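Local coordinates for uncharacterized NTF2-like protein (Cytophaga hutchinsonii ATCC 33406, PDB 3F40) that is of unknown function but adopts an NTF2-like fold with a SnoaL-like domain, a scaffold that in relatives often holds a ligand pocket or an active site, at residues A[105-108]-A[109-112]. Numbering follows the deposited sequence.
Sequences YFDP and RPLF
Asp107 folds its carboxylate forward onto Arg109 in an Asx turn just after strand 98-105, the last strand of the NTF2-like sheet. The evidence is the bond from Arg109 N to Asp107 OD1, 3.0 Å and nearly straight, met from above the carboxylate plane. The bend at chi3 (-63°) brings NE of Arg109 back to the carboxylate. The guanidinium then grips side-on, NE to Asp107 OD1 at 3.0 Å and NH2 to Asp107 OD2 at 2.8 Å, with the two planes 26° apart. Replacing Asp107 by an alanine would probably leave Arg109 N and the guanidinium without these acceptors and the arginine chain free to swing. Pro108 of the second subunit packs against both residues of the pair. Next comes a beta turn, closed by Leu111 N to Pro108 O at 2.9 Å. Leu111 CD1 fits as a bump between Phe106 CE2 (4.1 Å, at the ring edge) and Pro108 CB (4.3 Å), and the Phe106 ring is itself seated among Pro40, Met41, Met81, Ile86 and Ala88. Beyond the turn, the Phe112 ring presents its edge to Pro108: CE2 sits 4.1 Å from Pro108 CB, and CD2 comes to 3.4 Å from Pro108 O, near the ring plane.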
loop_
_atom_site.group_PDB
_atom_site.type_symbol
_atom_site.label_atom_id
_atom_site.label_comp_id
_atom_site.label_asym_id
_atom_site.label_seq_id
_atom_site.Cartn_x
_atom_site.Cartn_y
_atom_site.Cartn_z
ATOM N N TYR A 105 -2.868 5.107 -1.399
ATOM C CA TYR A 105 -3.491 4.785 -0.115
ATOM C C TYR A 105 -2.815 5.547 1.007
ATOM O O TYR A 105 -1.631 5.374 1.222
ATOM C CB TYR A 105 -3.380 3.292 0.191
ATOM C CG TYR A 105 -3.969 2.362 -0.812
ATOM C CD1 TYR A 105 -3.270 2.009 -1.945
ATOM C CD2 TYR A 105 -5.214 1.802 -0.606
ATOM C CE1 TYR A 105 -3.811 1.126 -2.861
ATOM C CE2 TYR A 105 -5.746 0.914 -1.489
ATOM C CZ TYR A 105 -5.042 0.589 -2.641
ATOM O OH TYR A 105 -5.553 -0.332 -3.523
ATOM N N PHE A 106 -3.589 6.325 1.738
ATOM C CA PHE A 106 -3.114 7.040 2.900
ATOM C C PHE A 106 -4.257 7.690 3.643
ATOM O O PHE A 106 -5.356 7.810 3.111
ATOM C CB PHE A 106 -2.039 8.098 2.562
ATOM C CG PHE A 106 -2.487 9.225 1.650
ATOM C CD1 PHE A 106 -2.315 9.120 0.295
ATOM C CD2 PHE A 106 -2.965 10.424 2.178
ATOM C CE1 PHE A 106 -2.663 10.151 -0.544
ATOM C CE2 PHE A 106 -3.333 11.441 1.320
ATOM C CZ PHE A 106 -3.163 11.302 -0.029
ATOM N N ASP A 107 -3.965 8.099 4.872
ATOM C CA ASP A 107 -4.924 8.833 5.700
ATOM C C ASP A 107 -4.752 10.332 5.417
ATOM O O ASP A 107 -3.717 10.913 5.756
ATOM C CB ASP A 107 -4.668 8.533 7.174
ATOM C CG ASP A 107 -5.507 9.366 8.116
ATOM O OD1 ASP A 107 -6.394 10.115 7.668
ATOM O OD2 ASP A 107 -5.223 9.240 9.345
ATOM N N PRO A 108 -5.713 10.976 4.739
ATOM C CA PRO A 108 -5.506 12.366 4.370
ATOM C C PRO A 108 -5.888 13.370 5.439
ATOM O O PRO A 108 -5.729 14.572 5.227
ATOM C CB PRO A 108 -6.474 12.524 3.205
ATOM C CG PRO A 108 -7.661 11.664 3.657
ATOM C CD PRO A 108 -7.003 10.458 4.287
ATOM N N ARG A 109 -6.334 12.913 6.603
ATOM C CA ARG A 109 -6.856 13.858 7.601
ATOM C C ARG A 109 -5.868 14.972 8.005
ATOM O O ARG A 109 -6.286 16.120 8.184
ATOM C CB ARG A 109 -7.421 13.128 8.821
ATOM C CG ARG A 109 -8.687 12.366 8.545
ATOM C CD ARG A 109 -9.141 11.566 9.740
ATOM N NE ARG A 109 -8.138 10.563 10.076
ATOM C CZ ARG A 109 -8.070 9.893 11.226
ATOM N NH1 ARG A 109 -8.942 10.118 12.177
ATOM N NH2 ARG A 109 -7.085 9.030 11.417
ATOM N N PRO A 110 -4.571 14.685 8.139
ATOM C CA PRO A 110 -3.640 15.750 8.521
ATOM C C PRO A 110 -3.628 16.910 7.543
ATOM O O PRO A 110 -3.226 18.020 7.890
ATOM C CB PRO A 110 -2.295 15.027 8.550
ATOM C CG PRO A 110 -2.658 13.588 8.838
ATOM C CD PRO A 110 -3.924 13.367 8.103
ATOM N N LEU A 111 -4.057 16.660 6.304
ATOM C CA LEU A 111 -4.029 17.707 5.276
ATOM C C LEU A 111 -5.133 18.748 5.460
ATOM O O LEU A 111 -5.092 19.822 4.832
ATOM C CB LEU A 111 -4.176 17.117 3.878
ATOM C CG LEU A 111 -3.142 16.080 3.486
ATOM C CD1 LEU A 111 -3.490 15.466 2.139
ATOM C CD2 LEU A 111 -1.753 16.727 3.480
ATOM N N PHE A 112 -6.116 18.445 6.298
ATOM C CA PHE A 112 -7.295 19.333 6.478
ATOM C C PHE A 112 -7.163 20.210 7.705
ATOM O O PHE A 112 -7.996 21.103 7.953
ATOM C CB PHE A 112 -8.572 18.517 6.560
ATOM C CG PHE A 112 -8.925 17.821 5.275
ATOM C CD1 PHE A 112 -9.703 18.438 4.308
ATOM C CD2 PHE A 112 -8.466 16.536 5.027
ATOM C CE1 PHE A 112 -10.045 17.784 3.173
ATOM C CE2 PHE A 112 -8.776 15.889 3.854
ATOM C CZ PHE A 112 -9.565 16.512 2.932
#